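Local coordinates for TOG array regulator of axonemal microtubules protein 1 (Mus musculus, PDB 5DN7) that interacts with microtubules and promotes their polymerization through its HEAT-repeat TOG regions, takes part in ciliogenesis and regulates cilium length, at residues Gln242-Arg247 with Tyr261-Pro266; Glu21-Glu26 with Glu45-Leu50. All blocks are in the same frame, centred on the assembly; numbering follows the deposited sequence.

Interaction 1: residues Gln242-Arg247 with Tyr261-Pro266; sequences QARLAR and YAILMP
The CA atoms of R244 and M265 are 7.0 Å apart, the nearest such pair between the two segments, and the gap widens to 8.5 Å between the CA atoms of R247 and I263. Residues 242-246 are the last turn or so of helix 237-246, and R247 is the first residue to leave helical geometry; 261-266 is irregular chain following strand 259-260. Side chains span the gap.

I263 serves both arginines. Its CG2 methyl sits over one face of the R244 guanidinium, displaced toward the rim, 3.6 Å from NE. With CG1 anti to the backbone N (chi1 -176°), the other branch carries CD1 over a face of the R247 guanidinium, 3.5 Å from NH1. M265 curls at chi2 and chi3, bringing its CE methyl onto the helix, 3.6 Å from A243 CB and also against backbone atoms of A243 and R244, while its CG lies 4.0 Å from R244 CD.

R244 is buried, and its polar end is held mainly by other parts of the chain: NE by a salt bridge to E204, NH2 by T249 O. NH1 adds a weak bond to R247 O (3.0 Å, 120°), which lies in the guanidinium plane at its edge. E204 also accepts A262 N, thus tying both segments to helix 196-213. With a leucine in place of R244, E204 would probably be left without its charged mate and the I263 methyl without its flat support.

The arrangement is the C-terminal closure of a HEAT-repeat TOG solenoid, the chain folding back after a short hairpin over the end of its last helix.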
loop_
_atom_site.group_PDB
_atom_site.type_symbol
_atom_site.label_atom_id
_atom_site.label_comp_id
_atom_site.label_asym_id
_atom_site.label_seq_id
_atom_site.Cartn_x
_atom_site.Cartn_y
_atom_site.Cartn_z
ATOM N N GLN A 242 -19.055 16.317 -7.747
ATOM C CA GLN A 242 -19.632 16.589 -9.042
ATOM C C GLN A 242 -18.706 17.417 -9.919
ATOM O O GLN A 242 -18.548 17.139 -11.057
ATOM C CB GLN A 242 -21.006 17.214 -8.917
ATOM C CG GLN A 242 -22.029 16.255 -8.347
ATOM C CD GLN A 242 -23.415 16.796 -8.340
ATOM O OE1 GLN A 242 -23.725 17.747 -7.644
ATOM N NE2 GLN A 242 -24.261 16.189 -9.115
ATOM N N ALA A 243 -18.071 18.407 -9.322
ATOM C CA ALA A 243 -17.109 19.234 -10.041
ATOM C C ALA A 243 -15.989 18.354 -10.575
ATOM O O ALA A 243 -15.665 18.424 -11.746
ATOM C CB ALA A 243 -16.567 20.314 -9.150
ATOM N N ARG A 244 -15.424 17.502 -9.721
ATOM C CA ARG A 244 -14.370 16.586 -10.150
ATOM C C ARG A 244 -14.823 15.631 -11.263
ATOM O O ARG A 244 -14.104 15.425 -12.235
ATOM C CB ARG A 244 -13.841 15.767 -8.969
ATOM C CG ARG A 244 -12.712 14.794 -9.354
ATOM C CD ARG A 244 -11.539 15.551 -10.008
ATOM N NE ARG A 244 -10.473 14.671 -10.488
ATOM C CZ ARG A 244 -10.430 14.158 -11.707
ATOM N NH1 ARG A 244 -11.412 14.418 -12.558
ATOM N NH2 ARG A 244 -9.420 13.372 -12.068
ATOM N N LEU A 245 -16.004 15.044 -11.111
ATOM C CA LEU A 245 -16.525 14.073 -12.087
ATOM C C LEU A 245 -16.818 14.730 -13.420
ATOM O O LEU A 245 -16.709 14.089 -14.455
ATOM C CB LEU A 245 -17.800 13.403 -11.572
ATOM C CG LEU A 245 -17.705 12.063 -10.850
ATOM C CD1 LEU A 245 -16.455 11.962 -9.990
ATOM C CD2 LEU A 245 -18.948 11.896 -10.013
ATOM N N ALA A 246 -17.211 16.001 -13.392
ATOM C CA ALA A 246 -17.464 16.728 -14.632
ATOM C C ALA A 246 -16.176 16.882 -15.450
ATOM O O ALA A 246 -16.215 16.911 -16.679
ATOM C CB ALA A 246 -18.076 18.089 -14.335
ATOM N N ARG A 247 -15.036 16.981 -14.764
ATOM C CA ARG A 247 -13.733 16.995 -15.440
ATOM C C ARG A 247 -13.384 15.593 -15.901
ATOM O O ARG A 247 -12.926 14.766 -15.111
ATOM C CB ARG A 247 -12.634 17.514 -14.520
ATOM C CG ARG A 247 -12.857 18.915 -14.031
ATOM C CD ARG A 247 -13.150 19.852 -15.184
ATOM N NE ARG A 247 -12.832 21.231 -14.825
ATOM C CZ ARG A 247 -11.768 21.897 -15.270
ATOM N NH1 ARG A 247 -10.911 21.323 -16.109
ATOM N NH2 ARG A 247 -11.567 23.147 -14.880
ATOM N N TYR A 261 -1.752 12.987 -10.405
ATOM C CA TYR A 261 -3.128 13.458 -10.400
ATOM C C TYR A 261 -3.460 14.194 -11.680
ATOM O O TYR A 261 -2.593 14.797 -12.309
ATOM C CB TYR A 261 -3.392 14.378 -9.193
ATOM C CG TYR A 261 -3.421 13.684 -7.847
ATOM C CD1 TYR A 261 -2.883 12.411 -7.667
ATOM C CD2 TYR A 261 -4.026 14.294 -6.758
ATOM C CE1 TYR A 261 -2.919 11.786 -6.434
ATOM C CE2 TYR A 261 -4.059 13.686 -5.523
ATOM C CZ TYR A 261 -3.504 12.433 -5.367
ATOM O OH TYR A 261 -3.565 11.838 -4.126
ATOM N N ALA A 262 -4.731 14.175 -12.049
ATOM C CA ALA A 262 -5.164 14.818 -13.281
ATOM C C ALA A 262 -5.337 16.312 -13.095
ATOM O O ALA A 262 -5.096 17.100 -14.008
ATOM C CB ALA A 262 -6.462 14.198 -13.782
ATOM N N ILE A 263 -5.747 16.717 -11.909
ATOM C CA ILE A 263 -6.155 18.097 -11.746
ATOM C C ILE A 263 -6.204 18.462 -10.267
ATOM O O ILE A 263 -6.534 17.621 -9.432
ATOM C CB ILE A 263 -7.539 18.327 -12.434
ATOM C CG1 ILE A 263 -7.966 19.799 -12.377
ATOM C CG2 ILE A 263 -8.608 17.413 -11.824
ATOM C CD1 ILE A 263 -9.088 20.139 -13.349
ATOM N N LEU A 264 -5.821 19.700 -9.948
ATOM C CA LEU A 264 -6.044 20.252 -8.611
ATOM C C LEU A 264 -7.336 21.079 -8.664
ATOM O O LEU A 264 -7.465 22.060 -9.418
ATOM C CB LEU A 264 -4.850 21.096 -8.111
ATOM C CG LEU A 264 -4.649 22.530 -8.611
ATOM C CD1 LEU A 264 -3.551 23.260 -7.850
ATOM C CD2 LEU A 264 -4.368 22.547 -10.103
ATOM N N MET A 265 -8.344 20.558 -7.973
ATOM C CA MET A 265 -9.645 21.195 -7.909
ATOM C C MET A 265 -9.464 22.442 -7.078
ATOM O O MET A 265 -8.712 22.433 -6.105
ATOM C CB MET A 265 -10.671 20.268 -7.259
ATOM C CG MET A 265 -11.123 19.122 -8.151
ATOM S SD MET A 265 -11.437 19.643 -9.848
ATOM C CE MET A 265 -13.042 20.418 -9.674
ATOM N N PRO A 266 -10.141 23.514 -7.428
ATOM C CA PRO A 266 -9.943 24.750 -6.695
ATOM C C PRO A 266 -10.274 24.522 -5.234
ATOM O O PRO A 266 -9.537 25.017 -4.396
ATOM C CB PRO A 266 -10.920 25.698 -7.360
ATOM C CG PRO A 266 -11.139 25.153 -8.711
ATOM C CD PRO A 266 -10.524 23.784 -8.807
#

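Interaction 2: residues Glu21-Glu26 with Glu45-Leu50; sequences EIIPQE and EELKQL
The carboxylates of E26 and E46 stand close without bonding, E26 OE1 being 4.2 Å from E46 OE2. Their like charges are probably offset by R30 of helix 25-32, whose NH1 forms a salt bridge with E26 OE2 and whose NH2 forms one with E46 OE1, so that a single guanidinium serves both acids.

P24 meets L50 through its CD atom, which lies 3.5 Å from L50 CD1. With CG anti to the carbonyl carbon (chi1 -66°) and a straight continuation at chi2, this L50 methyl is carried out to the incoming chain, where it also lies 3.9 Å from I22 O, a van der Waals approach to a carbonyl. One helical turn earlier, L47 has CG anti to its backbone N (chi1 -176°), and its CD1 comes within 4.0 Å of I23 CG1, the two side chains crossing at a slant.

P24 occupies the N-cap position of helix 25-32, and I22 and I23 before it form a classic beta bulge opposite K19. The contact joins the lead-in to one helix with the flank of helix 40-52, both inside a predicted HEAT repeat, whose hallmark is a pair of packed helices.

The backbones stay well apart: the CA atoms of I23 and L47 are 7.3 Å from each other, those of I22 and L50 7.6 Å. I22 and I23 are buried, and both also touch F67 of helix 61-74, which brings the next helix into the same apolar cluster.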
loop_
_atom_site.group_PDB
_atom_site.type_symbol
_atom_site.label_atom_id
_atom_site.label_comp_id
_atom_site.label_asym_id
_atom_site.label_seq_id
_atom_site.Cartn_x
_atom_site.Cartn_y
_atom_site.Cartn_z
ATOM N N GLU A 21 16.833 -20.163 10.085
ATOM C CA GLU A 21 17.331 -20.980 8.965
ATOM C C GLU A 21 17.914 -20.139 7.823
ATOM O O GLU A 21 18.161 -20.655 6.736
ATOM C CB GLU A 21 16.218 -21.877 8.400
ATOM C CG GLU A 21 15.428 -22.652 9.431
ATOM C CD GLU A 21 15.516 -24.152 9.221
ATOM O OE1 GLU A 21 16.380 -24.598 8.435
ATOM O OE2 GLU A 21 14.711 -24.882 9.834
ATOM N N ILE A 22 18.134 -18.852 8.069
ATOM C CA ILE A 22 18.573 -17.944 7.013
ATOM C C ILE A 22 19.809 -17.139 7.411
ATOM O O ILE A 22 20.789 -17.085 6.670
ATOM C CB ILE A 22 17.445 -16.955 6.619
ATOM C CG1 ILE A 22 16.109 -17.689 6.474
ATOM C CG2 ILE A 22 17.796 -16.238 5.327
ATOM C CD1 ILE A 22 14.895 -16.787 6.553
ATOM N N ILE A 23 19.761 -16.522 8.587
ATOM C CA ILE A 23 20.778 -15.562 8.994
ATOM C C ILE A 23 21.835 -16.153 9.916
ATOM O O ILE A 23 21.516 -16.630 10.999
ATOM C CB ILE A 23 20.147 -14.367 9.721
ATOM C CG1 ILE A 23 18.838 -13.950 9.047
ATOM C CG2 ILE A 23 21.127 -13.207 9.795
ATOM C CD1 ILE A 23 18.061 -12.939 9.854
ATOM N N PRO A 24 23.104 -16.107 9.489
ATOM C CA PRO A 24 24.264 -16.402 10.340
ATOM C C PRO A 24 24.251 -15.552 11.614
ATOM O O PRO A 24 24.055 -14.339 11.495
ATOM C CB PRO A 24 25.447 -16.032 9.444
ATOM C CG PRO A 24 24.927 -16.215 8.054
ATOM C CD PRO A 24 23.497 -15.799 8.104
ATOM N N GLN A 25 24.447 -16.162 12.788
ATOM C CA GLN A 25 24.354 -15.461 14.084
ATOM C C GLN A 25 25.175 -14.171 14.127
ATOM O O GLN A 25 24.809 -13.209 14.804
ATOM C CB GLN A 25 24.801 -16.385 15.228
ATOM C CG GLN A 25 23.919 -17.606 15.465
ATOM C CD GLN A 25 22.525 -17.253 15.976
ATOM O OE1 GLN A 25 21.561 -17.216 15.213
ATOM N NE2 GLN A 25 22.416 -17.003 17.277
ATOM N N GLU A 26 26.294 -14.099 13.423
ATOM C CA GLU A 26 27.055 -12.850 13.376
ATOM C C GLU A 26 26.347 -11.756 12.627
ATOM O O GLU A 26 26.311 -10.651 13.078
ATOM C CB GLU A 26 28.472 -13.019 12.825
ATOM C CG GLU A 26 28.575 -13.595 11.433
ATOM C CD GLU A 26 28.708 -12.558 10.334
ATOM O OE1 GLU A 26 28.605 -12.945 9.165
ATOM O OE2 GLU A 26 28.893 -11.371 10.622
ATOM N N GLU A 45 22.099 -5.013 3.838
ATOM C CA GLU A 45 22.341 -5.316 2.434
ATOM C C GLU A 45 22.963 -6.709 2.270
ATOM O O GLU A 45 22.658 -7.440 1.315
ATOM C CB GLU A 45 23.219 -4.254 1.800
ATOM C CG GLU A 45 23.837 -4.701 0.517
ATOM C CD GLU A 45 23.033 -4.206 -0.652
ATOM O OE1 GLU A 45 21.918 -3.693 -0.403
ATOM O OE2 GLU A 45 23.491 -4.350 -1.809
ATOM N N GLU A 46 23.824 -7.076 3.215
ATOM C CA GLU A 46 24.317 -8.451 3.317
ATOM C C GLU A 46 23.141 -9.438 3.342
ATOM O O GLU A 46 23.104 -10.408 2.574
ATOM C CB GLU A 46 25.174 -8.609 4.574
ATOM C CG GLU A 46 26.510 -9.299 4.365
ATOM C CD GLU A 46 27.470 -9.048 5.524
ATOM O OE1 GLU A 46 27.946 -7.899 5.673
ATOM O OE2 GLU A 46 27.738 -9.994 6.299
ATOM N N LEU A 47 22.184 -9.166 4.226
ATOM C CA LEU A 47 20.959 -9.945 4.327
ATOM C C LEU A 47 20.265 -10.071 2.979
ATOM O O LEU A 47 19.863 -11.162 2.583
ATOM C CB LEU A 47 20.015 -9.316 5.350
ATOM C CG LEU A 47 18.734 -10.102 5.620
ATOM C CD1 LEU A 47 19.060 -11.569 5.840
ATOM C CD2 LEU A 47 18.008 -9.507 6.838
ATOM N N LYS A 48 20.134 -8.955 2.269
ATOM C CA LYS A 48 19.547 -8.995 0.927
ATOM C C LYS A 48 20.298 -9.979 0.014
ATOM O O LYS A 48 19.691 -10.789 -0.729
ATOM C CB LYS A 48 19.551 -7.595 0.318
ATOM C CG LYS A 48 18.591 -7.420 -0.835
ATOM C CD LYS A 48 18.627 -5.999 -1.358
ATOM C CE LYS A 48 19.787 -5.801 -2.311
ATOM N NZ LYS A 48 19.647 -4.531 -3.076
ATOM N N GLN A 49 21.626 -9.921 0.094
ATOM C CA GLN A 49 22.452 -10.834 -0.681
ATOM C C GLN A 49 22.099 -12.275 -0.351
ATOM O O GLN A 49 21.886 -13.085 -1.254
ATOM C CB GLN A 49 23.939 -10.578 -0.425
ATOM C CG GLN A 49 24.397 -9.151 -0.744
ATOM C CD GLN A 49 24.182 -8.760 -2.198
ATOM O OE1 GLN A 49 25.068 -8.939 -3.034
ATOM N NE2 GLN A 49 22.996 -8.229 -2.508
ATOM N N LEU A 50 22.016 -12.591 0.941
ATOM C CA LEU A 50 21.651 -13.945 1.359
ATOM C C LEU A 50 20.291 -14.349 0.817
ATOM O O LEU A 50 20.086 -15.497 0.418
ATOM C CB LEU A 50 21.635 -14.070 2.878
ATOM C CG LEU A 50 22.980 -13.921 3.573
ATOM C CD1 LEU A 50 22.808 -14.138 5.061
ATOM C CD2 LEU A 50 23.994 -14.885 2.982
#

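Overall arrangement
Interactions 1 and 2 lie on opposite sides of the chain's centre, near the two ends of the modelled chain. Their centres are 49 Å apart and their nearest atoms about 28 Å, so neither touches the other. Measured from the centre of the chain, they stand about 24 Å and 26 Å away. In sequence they are in series: 21-26 with 45-50 closes before 242-247 with 261-266 opens, and most of the TOG helices lie between. Both involve a mostly non-helical segment lying against a helix, at the start of the solenoid in interaction 2 and at its finish in interaction 1.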